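Local coordinates for protein putative NADH-flavin reductase (Lactobacillus casei ATCC 334, PDB 3H2S) that binds NADPH in a Rossmann-type domain and is probably an NAD(P)H-dependent oxidoreductase, perhaps a flavin reductase, at residues T87-L92 against A100-G105; Y140-L145 against R207-V212; D175-L178 against Q184-I187. All coordinates share one frame; numbering follows the deposited sequence.

Overall arrangement
The three contacts run from the core of the Rossmann-type domain to its surface. Contact 1 is buried and purely apolar across its segments, joining helix 80-91 to strand 99-103. Contact 2, partly buried, lies about 9 Å away between centres and sets helix 132-145 against strand 209-214 of the same sheet; here an arginine stacks on a tyrosine. The two touch where Phe144 packs on Thr87 and Val90, and both reach the second subunit. Contact 3 is a surface contact whose one hydrogen bond across the segments runs from a hydroxyl to a carbonyl, with a leucine packed beside it. It lies within the chain loop that contact 2 closes and is tied to it by the salt bridge between Asp175 and Arg209.

Contact 1: residues T87-L92 against A100-G105; sequences THLVSL and AVFILG. With NDP (NADPH dihydro-nicotinamide-adenine-dinucleotide phosphate), chain C.
The ring of Phe102 meets Leu89 and Val90 with its outer end, and both methyl groups approach obliquely, neither square over a face nor in line with an edge. Leu89 CD2 is the nearer, 3.7 Å from Phe102 CZ, and it also lies 3.8 Å from Phe102 CE1. Val90 CG2 reaches the same ring carbon, Phe102 CZ, at 4.1 Å, its side chain crossing that of Phe102 at about a right angle. Within segment 87-92, Leu92 CG lies over one face of the His88 imidazole, offset toward the rim, while His88 NE2 is hydrogen-bonded to Leu55 O.

Torsions decide which branches touch. With CG opposite the backbone N (chi1 -176°), Leu89 sends its fork toward the strand; in Val90, CG2 stands beside the backbone N and takes the contact. Branched aliphatic side chains suit these buried positions, since methyl groups can fit round a flat ring without leaving a polar atom to satisfy. Phe102 is long enough to bridge from the sheet to the helix, and Glu141 and Leu145 of helix 132-145 also pack on it.

Helix 80-91 and strand 99-103 belong to a beta-alpha-beta unit that starts with strand 65-68, the repeating element of a Rossmann fold. Directions alternate along the strand: Ala100 and Phe102 face helix 80-91, whereas Val101 points away and packs on Ile196 and Leu200 of helix 189-201. At the end of the strand the chain reaches the cofactor: Ile103 O lies 3.2 Å from O3D of NADPH and Ile103 CG2 is 3.5 Å from its O4D. Just after the strand, Gly105 C approaches the nicotinamide oxygen O7N to 3.5 Å, and Ser106 N, the next backbone amide, is hydrogen-bonded to NADPH.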
loop_
_atom_site.group_PDB
_atom_site.type_symbol
_atom_site.label_atom_id
_atom_site.label_comp_id
_atom_site.label_asym_id
_atom_site.label_seq_id
_atom_site.Cartn_x
_atom_site.Cartn_y
_atom_site.Cartn_z
ATOM N N THR A 87 3.015 -1.086 3.566
ATOM C CA THR A 87 3.079 -0.259 2.357
ATOM C C THR A 87 4.115 0.839 2.553
ATOM O O THR A 87 4.818 1.209 1.616
ATOM C CB THR A 87 1.715 0.379 1.995
ATOM O OG1 THR A 87 1.316 1.296 3.030
ATOM C CG2 THR A 87 0.610 -0.703 1.799
ATOM N N HIS A 88 4.178 1.399 3.762
ATOM C CA HIS A 88 5.146 2.458 4.024
ATOM C C HIS A 88 6.566 1.909 3.926
ATOM O O HIS A 88 7.448 2.532 3.318
ATOM C CB HIS A 88 4.924 3.093 5.405
ATOM C CG HIS A 88 5.812 4.270 5.664
ATOM N ND1 HIS A 88 5.823 5.374 4.840
ATOM C CD2 HIS A 88 6.853 4.429 6.519
ATOM C CE1 HIS A 88 6.761 6.214 5.246
ATOM N NE2 HIS A 88 7.424 5.649 6.239
ATOM N N LEU A 89 6.810 0.782 4.589
ATOM C CA LEU A 89 8.144 0.156 4.531
ATOM C C LEU A 89 8.596 -0.150 3.099
ATOM O O LEU A 89 9.730 0.150 2.710
ATOM C CB LEU A 89 8.187 -1.122 5.381
ATOM C CG LEU A 89 9.569 -1.794 5.447
ATOM C CD1 LEU A 89 10.696 -0.795 5.768
ATOM C CD2 LEU A 89 9.581 -2.961 6.436
ATOM N N VAL A 90 7.727 -0.806 2.334
ATOM C CA VAL A 90 8.004 -1.069 0.921
ATOM C C VAL A 90 8.370 0.206 0.152
ATOM O O VAL A 90 9.314 0.217 -0.648
ATOM C CB VAL A 90 6.831 -1.823 0.230
ATOM C CG1 VAL A 90 7.014 -1.834 -1.301
ATOM C CG2 VAL A 90 6.756 -3.267 0.760
ATOM N N SER A 91 7.698 1.307 0.459
ATOM C CA SER A 91 7.946 2.547 -0.266
ATOM C C SER A 91 9.350 3.082 -0.014
ATOM O O SER A 91 9.887 3.832 -0.832
ATOM C CB SER A 91 6.902 3.603 0.090
ATOM O OG SER A 91 7.208 4.240 1.323
ATOM N N LEU A 92 9.965 2.654 1.091
ATOM C CA LEU A 92 11.316 3.107 1.446
ATOM C C LEU A 92 12.373 2.186 0.850
ATOM O O LEU A 92 13.566 2.445 0.977
ATOM C CB LEU A 92 11.490 3.137 2.971
ATOM C CG LEU A 92 10.454 3.918 3.779
ATOM C CD1 LEU A 92 10.730 3.780 5.274
ATOM C CD2 LEU A 92 10.493 5.392 3.354
ATOM N N ALA A 100 13.719 -7.318 3.436
ATOM C CA ALA A 100 12.635 -6.988 4.360
ATOM C C ALA A 100 11.823 -8.236 4.666
ATOM O O ALA A 100 11.168 -8.784 3.774
ATOM C CB ALA A 100 11.740 -5.915 3.757
ATOM N N VAL A 101 11.832 -8.662 5.928
ATOM C CA VAL A 101 11.005 -9.782 6.350
ATOM C C VAL A 101 9.737 -9.302 7.046
ATOM O O VAL A 101 9.795 -8.565 8.030
ATOM C CB VAL A 101 11.780 -10.755 7.281
ATOM C CG1 VAL A 101 10.873 -11.903 7.781
ATOM C CG2 VAL A 101 12.996 -11.302 6.560
ATOM N N PHE A 102 8.597 -9.765 6.558
ATOM C CA PHE A 102 7.301 -9.411 7.147
ATOM C C PHE A 102 6.707 -10.639 7.808
ATOM O O PHE A 102 6.684 -11.723 7.203
ATOM C CB PHE A 102 6.334 -8.912 6.062
ATOM C CG PHE A 102 6.775 -7.656 5.396
ATOM C CD1 PHE A 102 6.304 -6.433 5.833
ATOM C CD2 PHE A 102 7.691 -7.691 4.345
ATOM C CE1 PHE A 102 6.735 -5.245 5.243
ATOM C CE2 PHE A 102 8.171 -6.507 3.777
ATOM C CZ PHE A 102 7.683 -5.282 4.222
ATOM N N ILE A 103 6.343 -10.499 9.084
ATOM C CA ILE A 103 5.592 -11.533 9.762
ATOM C C ILE A 103 4.118 -11.354 9.400
ATOM O O ILE A 103 3.522 -10.300 9.650
ATOM C CB ILE A 103 5.726 -11.491 11.290
ATOM C CG1 ILE A 103 7.207 -11.606 11.729
ATOM C CG2 ILE A 103 4.900 -12.605 11.901
ATOM C CD1 ILE A 103 7.393 -11.578 13.242
ATOM N N LEU A 104 3.526 -12.405 8.854
ATOM C CA LEU A 104 2.156 -12.342 8.366
ATOM C C LEU A 104 1.239 -13.107 9.316
ATOM O O LEU A 104 1.583 -13.331 10.480
ATOM C CB LEU A 104 2.090 -12.903 6.938
ATOM C CG LEU A 104 2.922 -12.115 5.914
ATOM C CD1 LEU A 104 2.978 -12.848 4.578
ATOM C CD2 LEU A 104 2.401 -10.689 5.736
ATOM N N GLY A 105 0.026 -13.396 8.866
ATOM C CA GLY A 105 -0.941 -14.088 9.698
ATOM C C GLY A 105 -1.155 -15.512 9.230
ATOM O O GLY A 105 -0.789 -15.876 8.108
HETATM P PA NDP C . 3.078 -7.556 19.985
HETATM O O1A NDP C . 1.582 -7.301 20.327
HETATM O O2A NDP C . 3.946 -8.175 21.027
HETATM O O5B NDP C . 3.453 -5.923 19.732
HETATM C C5B NDP C . 4.106 -5.791 18.443
HETATM C C4B NDP C . 4.839 -4.397 18.348
HETATM O O4B NDP C . 3.938 -3.465 17.784
HETATM C C3B NDP C . 5.213 -3.806 19.749
HETATM O O3B NDP C . 6.576 -3.523 19.693
HETATM C C2B NDP C . 4.345 -2.482 19.798
HETATM O O2B NDP C . 4.872 -1.413 20.501
HETATM C C1B NDP C . 4.263 -2.195 18.266
HETATM N N9A NDP C . 3.120 -1.319 17.963
HETATM C C8A NDP C . 1.761 -1.695 18.122
HETATM N N7A NDP C . 0.909 -0.736 17.750
HETATM C C5A NDP C . 1.742 0.308 17.295
HETATM C C6A NDP C . 1.402 1.562 16.758
HETATM N N6A NDP C . 0.085 1.902 16.675
HETATM N N1A NDP C . 2.398 2.511 16.630
HETATM C C2A NDP C . 3.685 2.063 16.728
HETATM N N3A NDP C . 4.142 0.814 17.043
HETATM C C4A NDP C . 3.119 -0.033 17.408
HETATM O O3 NDP C . 2.866 -8.573 18.798
HETATM P PN NDP C . 3.323 -10.067 18.358
HETATM O O1N NDP C . 4.847 -10.183 18.552
HETATM O O2N NDP C . 2.539 -10.956 19.275
HETATM O O5D NDP C . 3.032 -10.332 16.774
HETATM C C5D NDP C . 4.012 -10.072 15.764
HETATM C C4D NDP C . 3.395 -10.483 14.415
HETATM O O4D NDP C . 2.903 -11.798 14.605
HETATM C C3D NDP C . 2.224 -9.619 13.860
HETATM O O3D NDP C . 2.278 -9.576 12.481
HETATM C C2D NDP C . 0.987 -10.420 14.409
HETATM O O2D NDP C . -0.139 -10.249 13.587
HETATM C C1D NDP C . 1.557 -11.868 14.198
HETATM N N1N NDP C . 0.740 -12.865 14.886
HETATM C C2N NDP C . 0.014 -13.799 14.033
HETATM C C3N NDP C . -1.010 -14.668 14.765
HETATM C C7N NDP C . -1.312 -15.911 13.945
HETATM O O7N NDP C . -1.438 -15.822 12.732
HETATM N N7N NDP C . -1.604 -17.093 14.609
HETATM C C4N NDP C . -0.825 -14.941 16.243
HETATM C C5N NDP C . -0.312 -13.765 17.035
HETATM C C6N NDP C . 0.558 -12.752 16.325
HETATM P P2B NDP C . 4.786 -1.373 22.129
HETATM O O1X NDP C . 5.764 -2.456 22.713
HETATM O O2X NDP C . 5.441 -0.009 22.564
HETATM O O3X NDP C . 3.397 -1.571 22.631
#

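Contact 2: residues Y140-L145 against R207-V212; sequences YEYQFL and RDRIVV
Arg209 lays its guanidinium flat over one face of the Tyr142 ring, the two planes only 23° apart. Arg209 CZ stands 4.3 Å from the centroid of the Tyr142 ring and 25° off its normal, which makes this a cation-pi stack. The overlap is shifted toward the hydroxyl end: Arg209 NH2 is 3.6 Å from Tyr142 CZ, and Tyr142 CE2 lies over the centre of the guanidinium plane. Nearer the backbone, Arg209 CB meets Tyr142 CE2 at 3.8 Å, so the aliphatic root of the arginine packs on the same ring. Tyrosine suits its place because one broad aromatic ring can take both the guanidinium and this methylene, with its hydroxyl end beside NH2 in a partly exposed position.

A bent chain makes this possible. Arg209 leaves the strand with CG opposite its backbone N, then folds at chi2 (-93°) and again at chi3, bringing the planar end over the ring face. An arginine suits the place because its flat, charged group can stack through one face while its N-H groups bond around the rim. Those bonds fix its rotation: Arg209 NE forms a salt bridge with Asp175 OD1, and Arg209 NH1 is hydrogen-bonded to Ser108 OG and Ser157 OG. The carboxylate of Asp175 would offset the positive charge, while the electron-rich ring face probably stabilises the cation further.

On the main chain, Arg209 N is hydrogen-bonded to Asp208 OD1. Tyr142 sits on helix 132-145, whose neighbouring residues Glu141 and Phe144 pack on helix 80-91, while strand 209-214 lies between strands 153-158 and 170-173 in the sheet.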
loop_
_atom_site.group_PDB
_atom_site.type_symbol
_atom_site.label_atom_id
_atom_site.label_comp_id
_atom_site.label_asym_id
_atom_site.label_seq_id
_atom_site.Cartn_x
_atom_site.Cartn_y
_atom_site.Cartn_z
ATOM N N TYR A 140 -4.594 -8.882 3.312
ATOM C CA TYR A 140 -4.300 -7.808 2.351
ATOM C C TYR A 140 -2.809 -7.446 2.303
ATOM O O TYR A 140 -2.263 -7.178 1.228
ATOM C CB TYR A 140 -5.133 -6.570 2.656
ATOM C CG TYR A 140 -6.643 -6.735 2.431
ATOM C CD1 TYR A 140 -7.142 -7.606 1.470
ATOM C CD2 TYR A 140 -7.542 -5.941 3.124
ATOM C CE1 TYR A 140 -8.517 -7.697 1.224
ATOM C CE2 TYR A 140 -8.911 -6.031 2.907
ATOM C CZ TYR A 140 -9.390 -6.904 1.945
ATOM O OH TYR A 140 -10.746 -6.986 1.721
ATOM N N GLU A 141 -2.160 -7.392 3.466
ATOM C CA GLU A 141 -0.713 -7.126 3.532
ATOM C C GLU A 141 0.067 -8.160 2.717
ATOM O O GLU A 141 0.927 -7.812 1.908
ATOM C CB GLU A 141 -0.238 -7.135 4.994
ATOM C CG GLU A 141 1.270 -7.028 5.165
ATOM C CD GLU A 141 1.717 -7.191 6.608
ATOM O OE1 GLU A 141 0.902 -7.616 7.474
ATOM O OE2 GLU A 141 2.918 -6.968 6.860
ATOM N N TYR A 142 -0.329 -9.419 2.854
ATOM C CA TYR A 142 0.253 -10.506 2.072
ATOM C C TYR A 142 0.008 -10.323 0.563
ATOM O O TYR A 142 0.896 -10.533 -0.252
ATOM C CB TYR A 142 -0.351 -11.826 2.541
ATOM C CG TYR A 142 -0.145 -12.971 1.591
ATOM C CD1 TYR A 142 -1.233 -13.656 1.066
ATOM C CD2 TYR A 142 1.125 -13.423 1.289
ATOM C CE1 TYR A 142 -1.061 -14.744 0.238
ATOM C CE2 TYR A 142 1.314 -14.543 0.483
ATOM C CZ TYR A 142 0.212 -15.206 -0.025
ATOM O OH TYR A 142 0.375 -16.299 -0.849
ATOM N N GLN A 143 -1.197 -9.910 0.197
ATOM C CA GLN A 143 -1.504 -9.694 -1.210
ATOM C C GLN A 143 -0.760 -8.471 -1.742
ATOM O O GLN A 143 -0.329 -8.458 -2.900
ATOM C CB GLN A 143 -3.002 -9.511 -1.408
ATOM C CG GLN A 143 -3.831 -10.766 -1.140
ATOM C CD GLN A 143 -5.266 -10.574 -1.549
ATOM O OE1 GLN A 143 -5.801 -11.355 -2.341
ATOM N NE2 GLN A 143 -5.848 -9.448 -1.151
ATOM N N PHE A 144 -0.658 -7.432 -0.914
ATOM C CA PHE A 144 0.078 -6.222 -1.301
ATOM C C PHE A 144 1.544 -6.532 -1.598
ATOM O O PHE A 144 2.115 -6.028 -2.560
ATOM C CB PHE A 144 0.013 -5.161 -0.205
ATOM C CG PHE A 144 1.028 -4.073 -0.375
ATOM C CD1 PHE A 144 0.830 -3.065 -1.301
ATOM C CD2 PHE A 144 2.205 -4.069 0.376
ATOM C CE1 PHE A 144 1.801 -2.087 -1.520
ATOM C CE2 PHE A 144 3.145 -3.060 0.219
ATOM C CZ PHE A 144 2.960 -2.087 -0.751
ATOM N N LEU A 145 2.166 -7.332 -0.745
ATOM C CA LEU A 145 3.579 -7.662 -0.942
ATOM C C LEU A 145 3.839 -8.250 -2.337
ATOM O O LEU A 145 4.799 -7.875 -3.012
ATOM C CB LEU A 145 4.071 -8.611 0.154
ATOM C CG LEU A 145 4.203 -8.049 1.572
ATOM C CD1 LEU A 145 4.612 -9.154 2.538
ATOM C CD2 LEU A 145 5.169 -6.875 1.675
ATOM N N ARG A 207 10.659 -12.815 -2.116
ATOM C CA ARG A 207 9.440 -12.647 -2.917
ATOM C C ARG A 207 8.560 -13.886 -2.850
ATOM O O ARG A 207 7.816 -14.199 -3.781
ATOM C CB ARG A 207 9.778 -12.278 -4.372
ATOM C CG ARG A 207 10.327 -10.858 -4.562
ATOM C CD ARG A 207 11.100 -10.751 -5.897
ATOM N NE ARG A 207 12.137 -9.731 -5.825
ATOM C CZ ARG A 207 13.435 -9.964 -5.968
ATOM N NH1 ARG A 207 13.864 -11.165 -6.330
ATOM N NH2 ARG A 207 14.294 -8.962 -5.860
ATOM N N ASP A 208 8.618 -14.568 -1.715
ATOM C CA ASP A 208 7.788 -15.737 -1.482
ATOM C C ASP A 208 7.312 -15.679 -0.037
ATOM O O ASP A 208 7.793 -14.873 0.757
ATOM C CB ASP A 208 8.599 -17.010 -1.730
ATOM C CG ASP A 208 7.731 -18.207 -2.086
ATOM O OD1 ASP A 208 6.492 -18.130 -1.934
ATOM O OD2 ASP A 208 8.302 -19.257 -2.442
ATOM N N ARG A 209 6.356 -16.534 0.296
ATOM C CA ARG A 209 5.893 -16.675 1.666
ATOM C C ARG A 209 6.148 -18.101 2.131
ATOM O O ARG A 209 5.892 -19.046 1.396
ATOM C CB ARG A 209 4.403 -16.361 1.756
ATOM C CG ARG A 209 3.871 -16.360 3.183
ATOM C CD ARG A 209 3.308 -17.700 3.602
ATOM N NE ARG A 209 2.163 -18.080 2.782
ATOM C CZ ARG A 209 0.916 -17.689 3.022
ATOM N NH1 ARG A 209 0.646 -16.958 4.102
ATOM N NH2 ARG A 209 -0.067 -18.023 2.183
ATOM N N ILE A 210 6.728 -18.240 3.318
ATOM C CA ILE A 210 6.801 -19.531 3.982
ATOM C C ILE A 210 6.012 -19.537 5.297
ATOM O O ILE A 210 5.594 -18.491 5.779
ATOM C CB ILE A 210 8.254 -19.961 4.217
ATOM C CG1 ILE A 210 9.009 -18.904 5.037
ATOM C CG2 ILE A 210 8.953 -20.232 2.860
ATOM C CD1 ILE A 210 10.368 -19.389 5.583
ATOM N N VAL A 211 5.730 -20.729 5.816
ATOM C CA VAL A 211 5.075 -20.858 7.119
ATOM C C VAL A 211 6.006 -21.706 7.972
ATOM O O VAL A 211 6.655 -22.614 7.457
ATOM C CB VAL A 211 3.714 -21.573 7.005
ATOM C CG1 VAL A 211 3.843 -22.892 6.228
ATOM C CG2 VAL A 211 3.100 -21.814 8.379
ATOM N N VAL A 212 6.025 -21.453 9.274
ATOM C CA VAL A 212 6.903 -22.226 10.159
ATOM C C VAL A 212 6.170 -22.758 11.382
ATOM O O VAL A 212 5.273 -22.100 11.903
ATOM C CB VAL A 212 8.146 -21.410 10.583
ATOM C CG1 VAL A 212 9.061 -21.212 9.392
ATOM C CG2 VAL A 212 7.743 -20.062 11.157
#

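Contact 3: residues D175-L178 against Q184-I187; sequences DTLL and QSHI
Ser185 OG has two partners: it donates a hydrogen bond to Leu178 O, 2.9 Å away, and is also hydrogen-bonded to Glu160 N outside the two segments. The first bond points almost straight at the carbonyl, with a C=O...donor angle of 163°. Rotation about the CA-CB bond places the hydroxyl opposite the backbone N (chi1 172°), which aims it across at the 175-178 segment. Serine suits this position because its short arm and single hydroxyl can join two separate pieces of main chain. Ser185 CB follows closely, 3.2 Å from Leu178 O.

Leu177 lies against the hydroxyl with one methyl branch. Its CB does not aim straight across, but the side chain, with CG opposite the backbone N (chi1 -167°), carries Leu177 CD1 to 3.4 Å from Ser185 OG. Leu177 also packs on Ser106, which binds NADPH, while Leu178 turns its branched end away from Ser185 and rests on Val211 and Arg213 of strand 209-214.

Both segments lie in the irregular chain between strand 170-173 and helix 189-201. The hydroxyl thus closes a short loop side chain to backbone, and its tie to Glu160 joins that loop to the chain following strand 153-158, where Ser159 and Glu160 bind NADPH; the bonding is consistent with a fixed course for the loop beside the cofactor pocket.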
loop_
_atom_site.group_PDB
_atom_site.type_symbol
_atom_site.label_atom_id
_atom_site.label_comp_id
_atom_site.label_asym_id
_atom_site.label_seq_id
_atom_site.Cartn_x
_atom_site.Cartn_y
_atom_site.Cartn_z
ATOM N N ASP A 175 2.510 -22.662 1.831
ATOM C CA ASP A 175 1.239 -21.929 1.932
ATOM C C ASP A 175 0.170 -22.648 2.751
ATOM O O ASP A 175 -0.981 -22.200 2.795
ATOM C CB ASP A 175 0.678 -21.611 0.542
ATOM C CG ASP A 175 1.575 -20.679 -0.248
ATOM O OD1 ASP A 175 1.811 -19.542 0.217
ATOM O OD2 ASP A 175 1.970 -21.051 -1.373
ATOM N N THR A 176 0.514 -23.817 3.286
ATOM C CA THR A 176 -0.449 -24.644 4.012
ATOM C C THR A 176 -0.109 -24.729 5.497
ATOM O O THR A 176 1.046 -24.893 5.861
ATOM C CB THR A 176 -0.542 -26.076 3.404
ATOM O OG1 THR A 176 -0.881 -25.973 2.016
ATOM C CG2 THR A 176 -1.636 -26.875 4.098
ATOM N N LEU A 177 -1.115 -24.531 6.347
ATOM C CA LEU A 177 -0.947 -24.699 7.776
ATOM C C LEU A 177 -0.248 -26.026 8.058
ATOM O O LEU A 177 -0.635 -27.069 7.509
ATOM C CB LEU A 177 -2.318 -24.678 8.467
ATOM C CG LEU A 177 -2.296 -24.545 9.993
ATOM C CD1 LEU A 177 -1.822 -23.142 10.400
ATOM C CD2 LEU A 177 -3.684 -24.839 10.540
ATOM N N LEU A 178 0.744 -25.978 8.947
ATOM C CA LEU A 178 1.487 -27.148 9.383
ATOM C C LEU A 178 0.988 -27.661 10.733
ATOM O O LEU A 178 0.657 -26.893 11.637
ATOM C CB LEU A 178 2.979 -26.824 9.488
ATOM C CG LEU A 178 3.662 -26.286 8.225
ATOM C CD1 LEU A 178 5.114 -25.927 8.515
ATOM C CD2 LEU A 178 3.567 -27.305 7.075
ATOM N N GLN A 184 -1.182 -30.431 16.852
ATOM C CA GLN A 184 -1.384 -29.000 17.016
ATOM C C GLN A 184 -0.523 -28.193 16.061
ATOM O O GLN A 184 0.302 -28.741 15.325
ATOM C CB GLN A 184 -1.119 -28.579 18.456
ATOM C CG GLN A 184 -1.930 -29.381 19.471
ATOM C CD GLN A 184 -1.692 -28.924 20.887
ATOM O OE1 GLN A 184 -1.034 -27.911 21.125
ATOM N NE2 GLN A 184 -2.200 -29.689 21.846
ATOM N N SER A 185 -0.806 -26.900 15.989
ATOM C CA SER A 185 -0.110 -26.031 15.062
ATOM C C SER A 185 0.407 -24.811 15.825
ATOM O O SER A 185 -0.374 -23.952 16.222
ATOM C CB SER A 185 -1.072 -25.618 13.945
ATOM O OG SER A 185 -0.492 -24.632 13.121
ATOM N N HIS A 186 1.704 -24.804 16.134
ATOM C CA HIS A 186 2.263 -23.742 16.965
ATOM C C HIS A 186 3.715 -23.449 16.627
ATOM O O HIS A 186 4.436 -24.314 16.121
ATOM C CB HIS A 186 2.119 -24.072 18.459
ATOM C CG HIS A 186 2.588 -25.449 18.824
ATOM N ND1 HIS A 186 3.920 -25.764 18.974
ATOM C CD2 HIS A 186 1.909 -26.612 18.975
ATOM C CE1 HIS A 186 4.034 -27.039 19.298
ATOM N NE2 HIS A 186 2.830 -27.582 19.286
ATOM N N ILE A 187 4.108 -22.199 16.855
ATOM C CA ILE A 187 5.489 -21.769 16.729
ATOM C C ILE A 187 5.784 -20.782 17.856
ATOM O O ILE A 187 4.972 -19.905 18.133
ATOM C CB ILE A 187 5.740 -21.084 15.360
ATOM C CG1 ILE A 187 7.199 -20.616 15.247
ATOM C CG2 ILE A 187 4.828 -19.872 15.197
ATOM C CD1 ILE A 187 8.137 -21.641 14.673
#